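Local coordinates for H subunit of photosynthetic reaction center complex (Rhodopseudomonas palustris, PDB 6Z5S), which probably caps the cytoplasmic side of the photosynthetic reaction centre with its globular domain while a single N-terminal helix spans the membrane, at residues Ala22-Leu25 and Phe26-Arg30; Ala50-Val54 and Pro55-Asp59. All blocks are in the same frame, centred on the assembly; numbering follows the deposited sequence.

Contact 1: residues Ala22-Leu25 and Phe26-Arg30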
loop_
_atom_site.group_PDB
_atom_site.type_symbol
_atom_site.label_atom_id
_atom_site.label_comp_id
_atom_site.label_asym_id
_atom_site.label_seq_id
_atom_site.Cartn_x
_atom_site.Cartn_y
_atom_site.Cartn_z
ATOM N N ALA D 22 -8.422 15.785 9.323
ATOM C CA ALA D 22 -9.863 15.946 9.453
ATOM C C ALA D 22 -10.419 16.764 8.300
ATOM O O ALA D 22 -11.453 16.412 7.718
ATOM C CB ALA D 22 -10.197 16.595 10.791
ATOM N N GLY D 23 -9.738 17.853 7.944
ATOM C CA GLY D 23 -10.153 18.615 6.779
ATOM C C GLY D 23 -10.141 17.790 5.508
ATOM O O GLY D 23 -11.049 17.887 4.682
ATOM N N LEU D 24 -9.120 16.955 5.344
ATOM C CA LEU D 24 -9.014 16.136 4.145
ATOM C C LEU D 24 -10.094 15.068 4.104
ATOM O O LEU D 24 -10.636 14.775 3.038
ATOM C CB LEU D 24 -7.632 15.497 4.065
ATOM C CG LEU D 24 -7.372 14.689 2.798
ATOM C CD1 LEU D 24 -7.038 15.608 1.653
ATOM C CD2 LEU D 24 -6.267 13.699 3.031
ATOM N N LEU D 25 -10.407 14.456 5.243
ATOM C CA LEU D 25 -11.498 13.492 5.279
ATOM C C LEU D 25 -12.815 14.158 4.932
ATOM O O LEU D 25 -13.638 13.582 4.216
ATOM C CB LEU D 25 -11.587 12.832 6.651
ATOM C CG LEU D 25 -10.489 11.835 6.999
ATOM C CD1 LEU D 25 -10.721 11.260 8.376
ATOM C CD2 LEU D 25 -10.435 10.745 5.962
ATOM N N PHE D 26 -13.037 15.373 5.431
ATOM C CA PHE D 26 -14.243 16.098 5.054
ATOM C C PHE D 26 -14.281 16.343 3.553
ATOM O O PHE D 26 -15.309 16.131 2.904
ATOM C CB PHE D 26 -14.325 17.416 5.815
ATOM C CG PHE D 26 -15.644 18.099 5.680
ATOM C CD1 PHE D 26 -15.891 18.953 4.625
ATOM C CD2 PHE D 26 -16.644 17.877 6.599
ATOM C CE1 PHE D 26 -17.106 19.566 4.494
ATOM C CE2 PHE D 26 -17.859 18.499 6.475
ATOM C CZ PHE D 26 -18.091 19.343 5.420
ATOM N N TYR D 27 -13.158 16.777 2.983
ATOM C CA TYR D 27 -13.103 17.048 1.551
ATOM C C TYR D 27 -13.351 15.787 0.731
ATOM O O TYR D 27 -14.050 15.826 -0.287
ATOM C CB TYR D 27 -11.751 17.663 1.202
ATOM C CG TYR D 27 -11.350 17.485 -0.236
ATOM C CD1 TYR D 27 -11.818 18.342 -1.210
ATOM C CD2 TYR D 27 -10.500 16.462 -0.618
ATOM C CE1 TYR D 27 -11.460 18.188 -2.519
ATOM C CE2 TYR D 27 -10.141 16.297 -1.926
ATOM C CZ TYR D 27 -10.623 17.165 -2.874
ATOM O OH TYR D 27 -10.267 17.013 -4.190
ATOM N N LEU D 28 -12.783 14.659 1.157
ATOM C CA LEU D 28 -12.944 13.409 0.423
ATOM C C LEU D 28 -14.369 12.897 0.515
ATOM O O LEU D 28 -14.948 12.457 -0.484
ATOM C CB LEU D 28 -11.980 12.360 0.967
ATOM C CG LEU D 28 -10.548 12.361 0.453
ATOM C CD1 LEU D 28 -9.712 11.431 1.298
ATOM C CD2 LEU D 28 -10.513 11.944 -0.992
ATOM N N ARG D 29 -14.944 12.930 1.713
ATOM C CA ARG D 29 -16.318 12.501 1.889
ATOM C C ARG D 29 -17.276 13.420 1.150
ATOM O O ARG D 29 -18.366 12.998 0.755
ATOM C CB ARG D 29 -16.628 12.448 3.379
ATOM C CG ARG D 29 -17.904 11.765 3.725
ATOM C CD ARG D 29 -17.871 10.283 3.443
ATOM N NE ARG D 29 -19.224 9.760 3.533
ATOM C CZ ARG D 29 -20.029 9.599 2.493
ATOM N NH1 ARG D 29 -21.254 9.131 2.666
ATOM N NH2 ARG D 29 -19.605 9.892 1.278
ATOM N N ARG D 30 -16.878 14.671 0.940
ATOM C CA ARG D 30 -17.653 15.612 0.147
ATOM C C ARG D 30 -17.572 15.290 -1.339
ATOM O O ARG D 30 -18.586 15.323 -2.040
ATOM C CB ARG D 30 -17.142 17.019 0.434
ATOM C CG ARG D 30 -17.654 18.115 -0.430
ATOM C CD ARG D 30 -16.921 19.389 -0.061
ATOM N NE ARG D 30 -17.266 20.503 -0.931
ATOM C CZ ARG D 30 -18.345 21.254 -0.772
ATOM N NH1 ARG D 30 -18.591 22.250 -1.606
ATOM N NH2 ARG D 30 -19.181 21.004 0.221
#

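Contact 2: residues Ala50-Val54 and Pro55-Asp59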
loop_
_atom_site.group_PDB
_atom_site.type_symbol
_atom_site.label_atom_id
_atom_site.label_comp_id
_atom_site.label_asym_id
_atom_site.label_seq_id
_atom_site.Cartn_x
_atom_site.Cartn_y
_atom_site.Cartn_z
ATOM N N ALA D 50 -34.754 18.061 1.738
ATOM C CA ALA D 50 -33.862 17.043 1.210
ATOM C C ALA D 50 -32.965 16.472 2.301
ATOM O O ALA D 50 -32.585 17.159 3.250
ATOM C CB ALA D 50 -33.007 17.624 0.087
ATOM N N LYS D 51 -32.630 15.196 2.154
ATOM C CA LYS D 51 -31.642 14.538 2.996
ATOM C C LYS D 51 -30.322 14.511 2.244
ATOM O O LYS D 51 -30.259 14.012 1.118
ATOM C CB LYS D 51 -32.075 13.119 3.352
ATOM C CG LYS D 51 -33.363 13.039 4.112
ATOM C CD LYS D 51 -33.511 11.690 4.775
ATOM C CE LYS D 51 -32.335 11.401 5.669
ATOM N NZ LYS D 51 -32.760 10.758 6.935
ATOM N N ILE D 52 -29.277 15.064 2.848
ATOM C CA ILE D 52 -27.999 15.145 2.156
ATOM C C ILE D 52 -26.865 14.525 2.967
ATOM O O ILE D 52 -26.030 13.804 2.417
ATOM C CB ILE D 52 -27.692 16.597 1.760
ATOM C CG1 ILE D 52 -27.896 17.543 2.930
ATOM C CG2 ILE D 52 -28.598 17.023 0.631
ATOM C CD1 ILE D 52 -27.593 18.963 2.580
ATOM N N GLY D 53 -26.805 14.806 4.259
ATOM C CA GLY D 53 -25.717 14.348 5.098
ATOM C C GLY D 53 -24.850 15.499 5.575
ATOM O O GLY D 53 -24.986 16.643 5.145
ATOM N N VAL D 54 -23.939 15.165 6.496
ATOM C CA VAL D 54 -23.208 16.211 7.214
ATOM C C VAL D 54 -22.126 16.871 6.366
ATOM O O VAL D 54 -21.925 18.089 6.508
ATOM C CB VAL D 54 -22.701 15.684 8.570
ATOM C CG1 VAL D 54 -21.885 14.418 8.456
ATOM C CG2 VAL D 54 -21.873 16.749 9.253
ATOM N N PRO D 55 -21.402 16.165 5.475
ATOM C CA PRO D 55 -20.791 16.905 4.371
ATOM C C PRO D 55 -21.812 17.035 3.261
ATOM O O PRO D 55 -22.130 16.048 2.596
ATOM C CB PRO D 55 -19.588 16.043 3.985
ATOM C CG PRO D 55 -19.967 14.679 4.375
ATOM C CD PRO D 55 -21.106 14.729 5.354
ATOM N N ALA D 56 -22.359 18.223 3.067
ATOM C CA ALA D 56 -23.347 18.388 2.023
ATOM C C ALA D 56 -22.695 18.150 0.666
ATOM O O ALA D 56 -21.508 18.425 0.487
ATOM C CB ALA D 56 -23.962 19.780 2.076
ATOM N N PRO D 57 -23.433 17.596 -0.288
ATOM C CA PRO D 57 -22.899 17.433 -1.632
ATOM C C PRO D 57 -22.418 18.760 -2.180
ATOM O O PRO D 57 -23.017 19.810 -1.910
ATOM C CB PRO D 57 -24.100 16.904 -2.422
ATOM C CG PRO D 57 -24.893 16.191 -1.422
ATOM C CD PRO D 57 -24.746 16.951 -0.143
ATOM N N PRO D 58 -21.327 18.759 -2.931
ATOM C CA PRO D 58 -20.829 20.005 -3.514
ATOM C C PRO D 58 -21.689 20.446 -4.686
ATOM O O PRO D 58 -22.625 19.768 -5.106
ATOM C CB PRO D 58 -19.419 19.634 -3.962
ATOM C CG PRO D 58 -19.497 18.186 -4.228
ATOM C CD PRO D 58 -20.469 17.613 -3.257
ATOM N N ASP D 59 -21.351 21.618 -5.213
ATOM C CA ASP D 59 -22.036 22.120 -6.388
ATOM C C ASP D 59 -21.761 21.207 -7.577
ATOM O O ASP D 59 -20.719 20.551 -7.632
ATOM C CB ASP D 59 -21.582 23.537 -6.713
ATOM C CG ASP D 59 -21.561 24.424 -5.507
ATOM O OD1 ASP D 59 -20.455 24.782 -5.059
ATOM O OD2 ASP D 59 -22.649 24.763 -5.000
#

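Contact 1: residues Ala22-Leu25 and Phe26-Arg30
Phe26 donates its backbone N-H to Ala22 O over 3.0 Å, the first of four successive i to i+4 bonds that make 22-30 one unbroken turn-by-turn stretch of alpha-helix. The bond is close to straight, with an N-H...O angle of 163°. With CG anti to the backbone N (chi1 -169°), the Phe26 ring is swung off the helix surface, and it is CB that rests near the carbonyls of Ala22 and Gly23. Tyr27 repeats the pattern, its N lying 2.9 Å from Gly23 O. Gly23, with no side chain, leaves the backbone open to close approach, consistent with the cardiolipin that touches both Gly23 and Tyr27. One edge of the Tyr27 ring faces back along the helix: Leu24 O lies near the ring plane, and Leu24 CD1 meets CD2 of the ring at 4.2 Å. Leu28 meets the same leucine at its branch carbon, Leu28 CD1 lying 4.3 Å from Leu24 CG, while its N is bonded to Leu24 O at 2.9 Å. Leucine suits both places, since branched apolar chains spaced four apart fill the surface between turns of a membrane helix. Arg29 completes the series through N to Leu25 O, 2.9 Å, and its CB lies against that same oxygen. Its chain bends at chi2 (68°) and carries the guanidinium away from the helix to a cardiolipin; Leu25 touches a phospholipid. Arg30 bonds back to Phe26 O and forms a salt bridge with another cardiolipin, as befits a basic residue near the end of a predicted transmembrane span. Within helix 9-31, the face of Phe26, Arg29 and Arg30 is covered by the loop after the helix, while Leu24, Tyr27, Leu28 and Arg29 meet side chains of a neighbouring protein chain.

Contact 2: residues Ala50-Val54 and Pro55-Asp59
Val54 and Pro55 stand at the two central positions of a type VIII beta turn, Gly53-Ala56; from Ala56 the chain runs on to Asp59 in a polyproline II-like form. The turn ends lie 5.6 Å apart, measured from Gly53 CA to Ala56 CA. Pro55 suits the corner because its ring ties back the nitrogen and limits the backbone rotation there. The ring crosses Val54 at a slant, and Val54 meets it mainly through CG1, which, set between its own backbone N and carbonyl carbon, faces the ring and is nearest to Pro55 CD. The other methyl, CG2, lies farther from that ring, at 3.9 Å from Pro55 N. Ahead of the bend, Gly53 adopts angles (phi 112°, psi 171°) at which a side chain would press on the carbonyl oxygen of Ile52, so the residue type follows from the backbone path.

Ile52 closes the loop on itself. Its CG1 also occupies the position between backbone N and carbonyl carbon (chi1 49°), and the extended chain beyond it delivers CD1 to Ala56 CB at 3.8 Å. Meanwhile CB approaches Pro57 CD to 3.5 Å, with the CG2 methyl at 3.9 Å from the same ring carbon. A beta-branched residue serves well here, since one arm reaches the small alanine while the other lies on the proline. Ile52 thus packs the chain entering the turn, just before Gly53, against Ala56 and Pro57 on the way out. Lys33 NZ is hydrogen-bonded to both Ile52 O and Pro55 O, joining carbonyls three residues apart. On the lipid side, the backbone nitrogens of Ile52 and Gly53 are both hydrogen-bonded to a single cardiolipin oxygen, OA4.

Overall arrangement
From the N terminus the chain first forms helix 9-31, where contact 1 joins successive turns and encloses no loop. It then passes through residues 32-49 and reaches contact 2, a turn in the loop that is complete before strand 61-64 begins. The two contacts are therefore in series, neither nested nor crossing, with centres about 13 Å apart. Yet the loop folds back on the helix: Arg29 CG lies 3.6 Å from Pro55 CG, and Phe26 CZ lies 3.8 Å from Pro55 CA. Cardiolipin joins them further, since one lipid pocket includes Arg30 with Ile52, Val54 and Ala56, and another Arg29 with Lys51, Ile52 and Gly53.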